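PDB 6INX: N-acetylglucosaminidase from Paenibacillus barengoltzii, which probably hydrolyses the beta-1,4 bond between N-acetylglucosamine units, as a member of glycoside hydrolase family 18. Local coordinates for residues 11-16 and 45-50; 39-44 and 87-92; 154-159 and 175-180; 186-191 and 198-203; 263-268 and 329-334. All coordinates share one frame; numbering follows the deposited sequence.

The chain folds as a glycoside hydrolase family 18 TIM barrel, and contacts 1, 2 and 3 all reach its main sheet: contact 1 at the end of strand 6-12, contact 2 at strand 41-43 and helix 84-100, contact 3 between strands 153-159 and 179-183. Contacts 1 and 2 alternate along the sequence and touch, with centres about 19 Å apart; the others follow in series. Contact 4 organises the loop after strand 179-183, about 32 Å centre to centre from contact 2. Contact 5, about 19 Å from contact 4 between centres, ties the inserted antiparallel sheet to the chain after strand 320-324. Together they sample the barrel wall, its loops and the inserted sheet.

Contact 1 of 5, residues 11-16 and 45-50; sequences VSDRHL and GHLQNL
This is a polar loop-to-loop contact at the end of the barrel strand 6-12, where the short 3-10 turn 13-16 meets the loop 45-50 that leads from strand 41-43 to helix 53-59. Asp13 carries it. Its CG stands anti to the backbone N (chi1 164°), which sends the carboxylate across to two successive amides of the loop. OD1 receives Asn49 N at 2.7 Å on its syn lone pair, while OD2 takes Gln48 N at 2.6 Å from above the carboxylate plane, along an almost straight N-H line. Asn49 answers with its own side chain: ND2 gives a hydrogen bond of 2.8 Å to Asp13 O, lying close to the plane of its own amide but well above that of the carbonyl. Leu16 N reaches the same Asp13 O from the opposite face. A water at 3.0 Å from Asn49 ND2 also donates to Arg14 O, extending the link on this side. Beneath the polar group, Leu47 CD2 packs 3.7 Å from Asp13 CB, and Leu16 CD1 slides past Asn49 CB at 4.0 Å; Leu16 also rests on Ile32 of strand 29-38. With both oxygens engaged by backbone N-H groups and its own carbonyl gripped in return, Asp13 is held against rotation, and its charge is probably spread into the loop's amides.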
# COMPACT_ATOMS: atom_id res chain seq x y z
N VAL A 11 25.08 -2.51 13.51
CA VAL A 11 25.48 -2.93 14.85
C VAL A 11 25.16 -1.79 15.79
O VAL A 11 25.69 -0.68 15.62
CB VAL A 11 26.98 -3.26 14.91
CG1 VAL A 11 27.33 -3.80 16.30
CG2 VAL A 11 27.35 -4.25 13.82
N SER A 12 24.31 -2.04 16.78
CA SER A 12 24.08 -1.03 17.80
C SER A 12 25.38 -0.74 18.56
O SER A 12 26.25 -1.61 18.69
CB SER A 12 23.00 -1.48 18.78
OG SER A 12 23.50 -2.45 19.67
N ASP A 13 25.54 0.50 19.01
CA ASP A 13 26.72 0.85 19.79
C ASP A 13 26.90 -0.10 20.97
O ASP A 13 28.03 -0.49 21.31
CB ASP A 13 26.62 2.31 20.26
CG ASP A 13 27.60 2.65 21.37
OD1 ASP A 13 28.83 2.60 21.14
OD2 ASP A 13 27.14 2.96 22.49
N ARG A 14 25.79 -0.51 21.57
CA ARG A 14 25.83 -1.41 22.72
C ARG A 14 26.41 -2.78 22.35
O ARG A 14 26.98 -3.46 23.22
CB ARG A 14 24.42 -1.55 23.28
CG ARG A 14 24.22 -2.57 24.38
CD ARG A 14 22.77 -2.55 24.84
NE ARG A 14 22.32 -1.19 25.14
CZ ARG A 14 22.66 -0.52 26.24
NH1 ARG A 14 23.44 -1.07 27.16
NH2 ARG A 14 22.21 0.72 26.43
N HIS A 15 26.32 -3.18 21.09
CA HIS A 15 26.78 -4.50 20.66
C HIS A 15 28.19 -4.49 20.07
O HIS A 15 28.71 -5.56 19.75
CB HIS A 15 25.81 -5.12 19.64
CG HIS A 15 24.46 -5.41 20.21
ND1 HIS A 15 23.31 -5.38 19.46
CD2 HIS A 15 24.08 -5.74 21.47
CE1 HIS A 15 22.27 -5.68 20.22
NE2 HIS A 15 22.71 -5.90 21.45
N LEU A 16 28.81 -3.33 19.92
CA LEU A 16 30.18 -3.27 19.39
C LEU A 16 31.16 -4.18 20.11
O LEU A 16 31.94 -4.86 19.42
CB LEU A 16 30.67 -1.81 19.34
CG LEU A 16 30.03 -0.93 18.26
CD1 LEU A 16 30.37 0.54 18.53
CD2 LEU A 16 30.46 -1.35 16.86
N GLY A 45 27.41 11.97 21.74
CA GLY A 45 27.77 11.91 23.15
C GLY A 45 27.09 10.80 23.93
O GLY A 45 27.59 10.40 24.99
N HIS A 46 25.97 10.29 23.44
CA HIS A 46 25.28 9.19 24.11
C HIS A 46 25.87 7.83 23.76
O HIS A 46 25.56 6.84 24.43
CB HIS A 46 23.81 9.20 23.71
CG HIS A 46 23.59 9.10 22.24
ND1 HIS A 46 23.93 10.11 21.36
CD2 HIS A 46 23.10 8.09 21.47
CE1 HIS A 46 23.65 9.73 20.12
NE2 HIS A 46 23.14 8.51 20.17
N LEU A 47 26.71 7.74 22.73
CA LEU A 47 27.27 6.47 22.31
C LEU A 47 28.48 6.13 23.18
O LEU A 47 29.29 7.00 23.51
CB LEU A 47 27.69 6.54 20.85
CG LEU A 47 26.54 6.92 19.90
CD1 LEU A 47 27.06 7.23 18.51
CD2 LEU A 47 25.50 5.80 19.86
N GLN A 48 28.62 4.85 23.53
CA GLN A 48 29.53 4.47 24.60
C GLN A 48 30.80 3.75 24.14
O GLN A 48 31.81 3.82 24.85
CB GLN A 48 28.81 3.60 25.63
CG GLN A 48 27.91 4.41 26.57
CD GLN A 48 28.52 5.75 26.93
OE1 GLN A 48 28.02 6.80 26.52
NE2 GLN A 48 29.60 5.73 27.71
N ASN A 49 30.80 3.08 22.99
CA ASN A 49 31.88 2.18 22.63
C ASN A 49 32.69 2.65 21.43
O ASN A 49 33.38 1.84 20.79
CB ASN A 49 31.35 0.76 22.41
CG ASN A 49 30.84 0.13 23.69
OD1 ASN A 49 31.55 0.09 24.69
ND2 ASN A 49 29.62 -0.37 23.65
N LEU A 50 32.66 3.95 21.12
CA LEU A 50 33.34 4.44 19.93
C LEU A 50 34.86 4.36 20.04
O LEU A 50 35.54 4.38 19.01
CB LEU A 50 32.89 5.87 19.60
CG LEU A 50 31.39 6.07 19.32
CD1 LEU A 50 31.15 7.47 18.79
CD2 LEU A 50 30.85 5.02 18.36
O HOH W 1 28.44 -2.22 25.69

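Contact 2 of 5, residues 39-44 and 87-92; sequences EDRIQT and RQAMAE
Arg41 stretches its side chain past Ala89, whose CB lies 3.7 Å above the guanidinium plane and over its centre. The chain, extended from CG to NE, brings the group to Glu92, one turn further along helix 84-100. There NH1 and NH2 close end-on upon a single oxygen: Glu92 OE1 is 3.0 Å from Arg41 NH1, on its anti lone pair, and 3.1 Å from Arg41 NH2. Both bonds are bent, and the guanidinium and carboxylate planes stand 33° apart. Further in, Asp40 O rests on the Ala89 methyl, 3.3 Å from its CB. The packing turns apolar where Met90, bent at chi2 and chi3, sets its CE 4.0 Å from Ile42 CG1, the side chains crossing at about a right angle. Strand 41-43, the hairpin partner of barrel strand 29-38, is laid on helix 84-100 with axes 6.5 Å apart; Ser93 of this helix is hydrogen-bonded to Ile42 N, and Phe77 and Ala80 of helix 77-81 flank Met90. The contact grades from a greasy inner side to a charged, exposed rim, where the Ala89 methyl shields one guanidinium face and both donors share one oxygen, so the attraction is probably concentrated there.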
# COMPACT_ATOMS: atom_id res chain seq x y z
N GLU A 39 19.80 20.34 17.63
CA GLU A 39 20.31 21.66 17.25
C GLU A 39 20.96 21.63 15.87
O GLU A 39 22.00 22.25 15.63
CB GLU A 39 21.26 22.23 18.32
CG GLU A 39 20.64 22.31 19.71
CD GLU A 39 21.63 22.81 20.75
OE1 GLU A 39 21.96 24.01 20.72
OE2 GLU A 39 22.07 22.00 21.59
N ASP A 40 20.35 20.86 14.97
CA ASP A 40 20.79 20.75 13.58
C ASP A 40 22.13 20.05 13.42
O ASP A 40 22.74 20.13 12.36
CB ASP A 40 20.81 22.09 12.83
CG ASP A 40 19.42 22.73 12.67
OD1 ASP A 40 18.40 22.08 12.95
OD2 ASP A 40 19.36 23.90 12.22
N ARG A 41 22.61 19.34 14.44
CA ARG A 41 23.92 18.70 14.40
C ARG A 41 23.84 17.24 14.82
O ARG A 41 23.08 16.88 15.73
CB ARG A 41 24.95 19.46 15.25
CG ARG A 41 25.27 20.84 14.69
CD ARG A 41 26.30 21.62 15.53
NE ARG A 41 26.40 22.98 15.01
CZ ARG A 41 27.31 23.39 14.13
NH1 ARG A 41 28.24 22.55 13.67
NH2 ARG A 41 27.28 24.65 13.69
N ILE A 42 24.66 16.41 14.17
CA ILE A 42 24.82 15.02 14.58
C ILE A 42 25.45 14.96 15.96
O ILE A 42 26.49 15.57 16.22
CB ILE A 42 25.70 14.28 13.55
CG1 ILE A 42 24.96 14.20 12.21
CG2 ILE A 42 26.03 12.88 14.03
CD1 ILE A 42 25.86 13.78 11.04
N GLN A 43 24.82 14.19 16.85
CA GLN A 43 25.25 14.04 18.23
C GLN A 43 25.75 12.62 18.45
O GLN A 43 25.07 11.66 18.08
CB GLN A 43 24.08 14.31 19.18
CG GLN A 43 23.44 15.68 19.03
CD GLN A 43 24.39 16.82 19.34
OE1 GLN A 43 25.32 16.68 20.14
NE2 GLN A 43 24.17 17.96 18.68
N THR A 44 26.93 12.50 19.07
CA THR A 44 27.52 11.21 19.40
C THR A 44 27.74 11.00 20.90
O THR A 44 28.22 9.92 21.28
CB THR A 44 28.85 11.00 18.67
OG1 THR A 44 29.77 12.03 19.04
CG2 THR A 44 28.64 11.02 17.15
N ARG A 87 21.72 22.79 7.13
CA ARG A 87 22.43 21.86 6.26
C ARG A 87 23.94 21.97 6.47
O ARG A 87 24.64 20.95 6.52
CB ARG A 87 22.05 22.10 4.79
CG ARG A 87 20.59 21.79 4.51
CD ARG A 87 20.24 21.94 3.04
NE ARG A 87 20.37 23.30 2.52
CZ ARG A 87 19.38 24.18 2.40
NH1 ARG A 87 18.15 23.88 2.80
NH2 ARG A 87 19.62 25.37 1.87
N GLN A 88 24.45 23.20 6.62
CA GLN A 88 25.86 23.36 6.94
C GLN A 88 26.20 22.78 8.31
O GLN A 88 27.28 22.21 8.50
CB GLN A 88 26.25 24.84 6.89
CG GLN A 88 26.16 25.50 5.52
CD GLN A 88 27.19 24.97 4.54
OE1 GLN A 88 28.24 24.45 4.95
NE2 GLN A 88 26.91 25.10 3.25
N ALA A 89 25.30 22.95 9.29
CA ALA A 89 25.57 22.40 10.62
C ALA A 89 25.65 20.88 10.58
O ALA A 89 26.52 20.29 11.23
CB ALA A 89 24.49 22.86 11.60
N MET A 90 24.75 20.23 9.84
CA MET A 90 24.81 18.78 9.70
C MET A 90 26.12 18.36 9.05
O MET A 90 26.74 17.38 9.47
CB MET A 90 23.65 18.29 8.85
CG MET A 90 22.30 18.32 9.56
SD MET A 90 22.17 17.13 10.91
CE MET A 90 21.95 15.60 10.00
N ALA A 91 26.53 19.08 8.01
CA ALA A 91 27.77 18.75 7.32
C ALA A 91 28.96 18.92 8.25
O ALA A 91 29.85 18.06 8.31
CB ALA A 91 27.92 19.64 6.09
N GLU A 92 29.00 20.04 8.99
CA GLU A 92 30.09 20.25 9.94
C GLU A 92 30.14 19.14 10.99
O GLU A 92 31.22 18.70 11.38
CB GLU A 92 29.95 21.62 10.61
CG GLU A 92 30.15 22.77 9.65
CD GLU A 92 29.59 24.08 10.18
OE1 GLU A 92 29.22 24.12 11.36
OE2 GLU A 92 29.51 25.05 9.41

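Contact 3 of 5, residues 154-159 and 175-180; sequences LTIAAG and RYLDFV
Two parallel strands of the TIM barrel, 153-159 and 179-183, come together here. Asp178, on the approach to the second strand, ties it to Leu154: its backbone N gives a 2.8 Å hydrogen bond to Leu154 O, and its OD2 accepts Leu154 N at 2.9 Å. The carboxylate has further partners in Arg138, by a salt bridge, and His151. Phe179 N and O find no polar partner in the model; Thr155 CA approaches that oxygen at 3.5 Å in a CA-H...O contact. On the side facing helix 126-148, Leu177 CD1 packs 3.6 Å from Ile156 CG1, and Val180 CG1 lies alongside both Ile156 and Ala158. Thr155 and Phe179 share the other face. Thr155 OG1, placed between its backbone N and carbonyl carbon (chi1 65°), is hydrogen-bonded to Asp107 on strand 105-109, which carries part of what reads as the family's DxxDxDxE signature. That torsion leaves Thr155 CG2 over the Phe179 ring, 3.7 Å from its centroid in a CH-pi contact.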
# COMPACT_ATOMS: atom_id res chain seq x y z
N LEU A 154 29.57 8.49 2.34
CA LEU A 154 28.23 8.97 2.66
C LEU A 154 27.24 8.02 2.01
O LEU A 154 27.30 7.80 0.80
CB LEU A 154 28.00 10.40 2.15
CG LEU A 154 26.66 11.03 2.54
CD1 LEU A 154 26.56 11.19 4.05
CD2 LEU A 154 26.50 12.37 1.82
N THR A 155 26.36 7.43 2.82
CA THR A 155 25.32 6.54 2.32
C THR A 155 24.01 6.96 2.96
O THR A 155 23.98 7.84 3.84
CB THR A 155 25.62 5.07 2.67
OG1 THR A 155 25.60 4.90 4.08
CG2 THR A 155 27.00 4.64 2.14
N ILE A 156 22.91 6.35 2.51
CA ILE A 156 21.62 6.51 3.16
C ILE A 156 20.98 5.14 3.30
O ILE A 156 21.31 4.19 2.59
CB ILE A 156 20.64 7.45 2.40
CG1 ILE A 156 20.24 6.85 1.05
CG2 ILE A 156 21.22 8.86 2.29
CD1 ILE A 156 19.14 7.63 0.33
N ALA A 157 20.05 5.06 4.24
CA ALA A 157 19.08 3.98 4.27
C ALA A 157 17.75 4.55 3.79
O ALA A 157 17.29 5.58 4.32
CB ALA A 157 18.91 3.44 5.69
N ALA A 158 17.15 3.90 2.81
CA ALA A 158 15.96 4.40 2.14
C ALA A 158 14.78 3.48 2.37
O ALA A 158 14.94 2.25 2.43
CB ALA A 158 16.22 4.53 0.64
N GLY A 159 13.59 4.07 2.48
CA GLY A 159 12.37 3.29 2.48
C GLY A 159 12.16 2.58 1.16
O GLY A 159 12.58 3.05 0.10
N ARG A 175 23.84 10.75 -6.68
CA ARG A 175 25.12 11.27 -7.13
C ARG A 175 26.07 11.54 -5.97
O ARG A 175 27.30 11.48 -6.13
CB ARG A 175 24.88 12.53 -7.97
CG ARG A 175 25.77 13.71 -7.67
CD ARG A 175 25.29 14.93 -8.46
NE ARG A 175 26.07 16.13 -8.13
CZ ARG A 175 27.16 16.51 -8.78
NH1 ARG A 175 27.62 15.79 -9.80
NH2 ARG A 175 27.80 17.62 -8.41
N TYR A 176 25.54 11.82 -4.78
CA TYR A 176 26.35 12.18 -3.63
C TYR A 176 26.68 11.01 -2.72
O TYR A 176 27.39 11.19 -1.73
CB TYR A 176 25.65 13.28 -2.82
CG TYR A 176 25.29 14.43 -3.71
CD1 TYR A 176 26.28 15.22 -4.26
CD2 TYR A 176 23.97 14.70 -4.04
CE1 TYR A 176 25.97 16.27 -5.10
CE2 TYR A 176 23.64 15.74 -4.88
CZ TYR A 176 24.65 16.52 -5.41
OH TYR A 176 24.34 17.56 -6.26
N LEU A 177 26.22 9.81 -3.06
CA LEU A 177 26.29 8.66 -2.16
C LEU A 177 27.18 7.56 -2.72
O LEU A 177 27.18 7.31 -3.93
CB LEU A 177 24.90 8.08 -1.95
CG LEU A 177 23.86 9.07 -1.45
CD1 LEU A 177 22.54 8.35 -1.29
CD2 LEU A 177 24.33 9.71 -0.14
N ASP A 178 27.91 6.90 -1.83
CA ASP A 178 28.65 5.71 -2.24
C ASP A 178 27.71 4.57 -2.60
O ASP A 178 27.96 3.83 -3.55
CB ASP A 178 29.60 5.27 -1.12
CG ASP A 178 30.70 6.27 -0.88
OD1 ASP A 178 31.78 6.14 -1.50
OD2 ASP A 178 30.50 7.20 -0.08
N PHE A 179 26.65 4.41 -1.82
CA PHE A 179 25.58 3.49 -2.18
C PHE A 179 24.31 3.87 -1.43
O PHE A 179 24.33 4.71 -0.52
CB PHE A 179 25.95 2.01 -1.99
CG PHE A 179 26.48 1.66 -0.62
CD1 PHE A 179 27.84 1.47 -0.43
CD2 PHE A 179 25.62 1.46 0.45
CE1 PHE A 179 28.33 1.12 0.82
CE2 PHE A 179 26.12 1.11 1.70
CZ PHE A 179 27.47 0.94 1.88
N VAL A 180 23.20 3.28 -1.87
CA VAL A 180 21.88 3.45 -1.29
C VAL A 180 21.46 2.11 -0.70
O VAL A 180 21.37 1.11 -1.43
CB VAL A 180 20.86 3.89 -2.36
CG1 VAL A 180 19.45 4.01 -1.76
CG2 VAL A 180 21.31 5.17 -3.03

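Contact 4 of 5, residues 186-191 and 198-203; sequences DMRGGF and HTNLYT
With chi1 at 92°, well away from a staggered position, His198 swings its imidazole beside Asp186, and the bend of Met187 at chi3 (-71°) turns its methyl to Asn200. These segments belong to the long loop that follows the sixth strand of the TIM barrel, 179-183, and Asp186 closes what reads as the family's Met-x-Tyr-Asp signature there. His198 holds two successive amides of that loop. Asp186 N donates to His198 ND1 at 2.9 Å, lying in the ring plane at the ring's edge, and Met187 N donates to His198 O at 2.9 Å, in the carbonyl plane on a lone pair. Since ND1 accepts, its proton is probably absent. The Asp186 carboxylate runs alongside the imidazole, their planes 22° apart, and its OD1 goes to Tyr237 and Arg239. An alanine in place of His198 would lose the ring acceptor and is likely to leave Asp186 N without a mate and the loop less firmly held. Arg188 O, buried with no polar partner in the model, is 3.2 Å from His198 CB. The extended Arg188 chain carries its guanidinium to a salt bridge with Asp207, and the guanidinium plane stands nearly square to the Asn200 amide. Asn200 ND2 turns back on Tyr202 O at 2.8 Å, while Asn200 OD1 lies 3.4 Å from Met187 CE.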
# COMPACT_ATOMS: atom_id res chain seq x y z
N ASP A 186 10.48 -4.71 7.16
CA ASP A 186 9.30 -3.98 7.66
C ASP A 186 8.42 -3.51 6.50
O ASP A 186 7.71 -2.50 6.63
CB ASP A 186 9.65 -2.78 8.55
CG ASP A 186 10.51 -3.13 9.72
OD1 ASP A 186 10.41 -4.26 10.23
OD2 ASP A 186 11.30 -2.25 10.15
N MET A 187 8.47 -4.21 5.36
CA MET A 187 7.71 -3.75 4.20
C MET A 187 6.22 -3.93 4.40
O MET A 187 5.42 -3.23 3.76
CB MET A 187 8.17 -4.46 2.93
CG MET A 187 9.56 -4.00 2.47
SD MET A 187 10.11 -4.66 0.88
CE MET A 187 10.40 -6.38 1.33
N ARG A 188 5.85 -4.87 5.26
CA ARG A 188 4.53 -5.03 5.84
C ARG A 188 4.75 -5.14 7.33
O ARG A 188 5.58 -5.94 7.78
CB ARG A 188 3.88 -6.32 5.32
CG ARG A 188 3.69 -6.29 3.82
CD ARG A 188 3.38 -7.68 3.24
NE ARG A 188 3.22 -7.57 1.80
CZ ARG A 188 4.21 -7.41 0.92
NH1 ARG A 188 5.47 -7.34 1.33
NH2 ARG A 188 3.94 -7.27 -0.37
N GLY A 189 4.05 -4.31 8.10
CA GLY A 189 4.33 -4.24 9.52
C GLY A 189 3.31 -3.41 10.27
O GLY A 189 2.12 -3.71 10.22
N GLY A 190 3.76 -2.34 10.92
CA GLY A 190 2.93 -1.65 11.90
C GLY A 190 1.81 -0.81 11.32
O GLY A 190 0.98 -0.31 12.10
N PHE A 191 1.74 -0.64 10.01
CA PHE A 191 0.67 0.15 9.41
C PHE A 191 -0.41 -0.69 8.73
O PHE A 191 -1.37 -0.12 8.21
CB PHE A 191 1.24 1.15 8.40
CG PHE A 191 2.14 2.18 9.03
CD1 PHE A 191 1.61 3.12 9.89
CD2 PHE A 191 3.50 2.18 8.79
CE1 PHE A 191 2.43 4.07 10.49
CE2 PHE A 191 4.32 3.12 9.40
CZ PHE A 191 3.78 4.07 10.24
N HIS A 198 7.35 -9.60 5.47
CA HIS A 198 7.91 -8.28 5.74
C HIS A 198 9.22 -8.01 5.00
O HIS A 198 9.61 -6.85 4.86
CB HIS A 198 7.99 -8.00 7.25
CG HIS A 198 9.28 -8.38 7.91
ND1 HIS A 198 10.29 -7.47 8.14
CD2 HIS A 198 9.68 -9.53 8.50
CE1 HIS A 198 11.28 -8.06 8.79
NE2 HIS A 198 10.93 -9.31 9.02
N THR A 199 9.87 -9.06 4.50
CA THR A 199 11.19 -8.92 3.91
C THR A 199 11.33 -9.85 2.70
O THR A 199 12.38 -10.46 2.47
CB THR A 199 12.27 -9.04 4.99
OG1 THR A 199 13.56 -8.68 4.47
CG2 THR A 199 12.30 -10.44 5.63
N ASN A 200 10.27 -9.92 1.89
CA ASN A 200 10.18 -10.89 0.81
C ASN A 200 10.97 -10.47 -0.43
O ASN A 200 10.88 -9.33 -0.90
CB ASN A 200 8.72 -11.10 0.40
CG ASN A 200 7.97 -9.80 0.08
OD1 ASN A 200 8.06 -8.80 0.82
ND2 ASN A 200 7.21 -9.81 -1.02
N LEU A 201 11.70 -11.44 -0.99
CA LEU A 201 12.42 -11.20 -2.23
C LEU A 201 11.48 -10.84 -3.38
O LEU A 201 11.71 -9.87 -4.10
CB LEU A 201 13.27 -12.44 -2.58
CG LEU A 201 14.09 -12.29 -3.85
CD1 LEU A 201 14.99 -11.07 -3.77
CD2 LEU A 201 14.91 -13.55 -4.09
N TYR A 202 10.41 -11.64 -3.60
CA TYR A 202 9.50 -11.39 -4.70
C TYR A 202 8.08 -11.17 -4.20
O TYR A 202 7.69 -11.65 -3.13
CB TYR A 202 9.47 -12.55 -5.71
CG TYR A 202 10.77 -12.82 -6.42
CD1 TYR A 202 11.25 -11.98 -7.41
CD2 TYR A 202 11.52 -13.95 -6.11
CE1 TYR A 202 12.45 -12.25 -8.07
CE2 TYR A 202 12.71 -14.22 -6.75
CZ TYR A 202 13.17 -13.38 -7.72
OH TYR A 202 14.36 -13.67 -8.36
N THR A 203 7.29 -10.47 -5.01
CA THR A 203 5.89 -10.24 -4.71
C THR A 203 5.07 -11.50 -5.00
O THR A 203 5.29 -12.17 -6.00
CB THR A 203 5.37 -9.07 -5.54
OG1 THR A 203 6.16 -7.91 -5.25
CG2 THR A 203 3.90 -8.77 -5.24

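Contact 5 of 5, residues 263-268 and 329-334; sequences PDFTEL and DRTHRL
Phe265 forms the tight side, with Leu334 over one face and the turn from Asp329 along its edge, whereas Arg330 and Arg333 line a looser, exposed margin. Leu334 CD1 lies over the ring in a CH-pi contact, 3.8 Å from its centroid. At the ring's edge Asp329 OD1 is 3.3 Å from Phe265 CD2, the carboxylate turned 81° to the ring. Asp329 has its CG anti to the backbone N (chi1 176°), which lays the carboxylate alongside Phe265 and over its own turn: OD1 accepts Thr331 N at 3.0 Å, an Asx turn, as well as Thr331 OG1, and OD2 receives Leu334 N at 2.9 Å. Thr331 OG1 in turn accepts Arg333 N, an ST turn. Replacing Asp329 by an alanine would remove both oxygens and is likely to leave Thr331 N and Leu334 N without these partners, the turn freer to shift at the edge of Phe265. The second firm point is Thr266 OG1, which takes Arg330 N at 2.8 Å, almost straight at 175°, and bonds to Cys328 O. On the solvent side Arg333 merely brushes the ring, its NH2 4.0 Å from Phe265 CE2, while its NE pairs with Glu303. Helix 265-272 is thus joined to the turn and the start of the last helix, 333-341, chiefly through the Phe265 ring and the Thr266 hydroxyl, and the electron-poor ring edge probably suits the Asp329 carboxylate.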
# COMPACT_ATOMS: atom_id res chain seq x y z
N PRO A 263 9.44 -12.17 17.42
CA PRO A 263 10.72 -12.61 17.99
C PRO A 263 11.88 -12.33 17.04
O PRO A 263 11.73 -12.34 15.82
CB PRO A 263 10.51 -14.12 18.18
CG PRO A 263 9.01 -14.30 18.23
CD PRO A 263 8.45 -13.26 17.31
N ASP A 264 13.05 -12.07 17.62
CA ASP A 264 14.24 -12.04 16.79
C ASP A 264 14.63 -13.45 16.35
O ASP A 264 14.04 -14.44 16.80
CB ASP A 264 15.40 -11.29 17.46
CG ASP A 264 15.91 -11.96 18.73
OD1 ASP A 264 15.61 -13.14 19.00
OD2 ASP A 264 16.64 -11.28 19.48
N PHE A 265 15.62 -13.55 15.47
CA PHE A 265 15.95 -14.87 14.94
C PHE A 265 16.43 -15.81 16.05
O PHE A 265 16.14 -17.01 16.01
CB PHE A 265 16.95 -14.80 13.79
CG PHE A 265 17.13 -16.12 13.10
CD1 PHE A 265 16.19 -16.56 12.19
CD2 PHE A 265 18.21 -16.93 13.39
CE1 PHE A 265 16.32 -17.78 11.56
CE2 PHE A 265 18.36 -18.16 12.76
CZ PHE A 265 17.41 -18.58 11.85
N THR A 266 17.18 -15.29 17.03
CA THR A 266 17.56 -16.12 18.18
C THR A 266 16.35 -16.80 18.79
O THR A 266 16.34 -18.02 18.99
CB THR A 266 18.23 -15.24 19.24
OG1 THR A 266 19.30 -14.50 18.65
CG2 THR A 266 18.76 -16.12 20.39
N GLU A 267 15.31 -16.02 19.07
CA GLU A 267 14.11 -16.54 19.73
C GLU A 267 13.29 -17.41 18.78
O GLU A 267 12.68 -18.39 19.22
CB GLU A 267 13.27 -15.38 20.24
CG GLU A 267 13.76 -14.81 21.55
CD GLU A 267 14.08 -15.89 22.54
OE1 GLU A 267 15.28 -16.10 22.85
OE2 GLU A 267 13.13 -16.56 23.00
N LEU A 268 13.25 -17.07 17.49
CA LEU A 268 12.55 -17.92 16.52
C LEU A 268 13.18 -19.30 16.47
O LEU A 268 12.48 -20.32 16.48
CB LEU A 268 12.60 -17.28 15.14
CG LEU A 268 11.76 -16.03 14.90
CD1 LEU A 268 12.12 -15.44 13.55
CD2 LEU A 268 10.27 -16.36 14.98
N ASP A 329 20.63 -12.12 16.06
CA ASP A 329 20.88 -13.53 15.75
C ASP A 329 22.13 -13.99 16.48
O ASP A 329 23.23 -13.92 15.93
CB ASP A 329 21.01 -13.77 14.26
CG ASP A 329 21.37 -15.21 13.95
OD1 ASP A 329 21.03 -16.07 14.80
OD2 ASP A 329 21.99 -15.49 12.91
N ARG A 330 21.94 -14.51 17.69
CA ARG A 330 23.05 -15.08 18.45
C ARG A 330 23.43 -16.49 17.99
O ARG A 330 24.41 -17.03 18.50
CB ARG A 330 22.73 -15.06 19.94
CG ARG A 330 22.29 -13.69 20.45
CD ARG A 330 22.23 -13.65 21.97
NE ARG A 330 23.37 -12.93 22.54
CZ ARG A 330 23.94 -13.23 23.70
NH1 ARG A 330 23.48 -14.24 24.43
NH2 ARG A 330 24.97 -12.53 24.14
N THR A 331 22.67 -17.09 17.07
CA THR A 331 23.11 -18.35 16.47
C THR A 331 24.22 -18.15 15.45
O THR A 331 24.86 -19.14 15.07
CB THR A 331 21.95 -19.07 15.78
OG1 THR A 331 21.72 -18.49 14.49
CG2 THR A 331 20.67 -19.00 16.62
N HIS A 332 24.45 -16.92 15.00
CA HIS A 332 25.48 -16.55 14.02
C HIS A 332 25.24 -17.12 12.63
O HIS A 332 26.04 -16.87 11.72
CB HIS A 332 26.90 -16.87 14.50
CG HIS A 332 27.13 -16.58 15.95
ND1 HIS A 332 27.22 -15.30 16.44
CD2 HIS A 332 27.28 -17.40 17.01
CE1 HIS A 332 27.41 -15.34 17.75
NE2 HIS A 332 27.46 -16.61 18.12
N ARG A 333 24.13 -17.84 12.42
CA ARG A 333 23.92 -18.54 11.16
C ARG A 333 23.56 -17.58 10.03
O ARG A 333 23.93 -17.83 8.87
CB ARG A 333 22.85 -19.62 11.33
CG ARG A 333 23.11 -20.54 12.53
CD ARG A 333 22.49 -21.92 12.37
NE ARG A 333 21.03 -21.89 12.40
CZ ARG A 333 20.29 -22.15 13.47
NH1 ARG A 333 20.85 -22.46 14.63
NH2 ARG A 333 18.97 -22.09 13.37
N LEU A 334 22.85 -16.49 10.32
CA LEU A 334 22.36 -15.63 9.25
C LEU A 334 23.49 -14.82 8.63
O LEU A 334 23.55 -14.66 7.41
CB LEU A 334 21.22 -14.75 9.75
CG LEU A 334 19.95 -15.47 10.22
CD1 LEU A 334 18.82 -14.47 10.47
CD2 LEU A 334 19.52 -16.53 9.21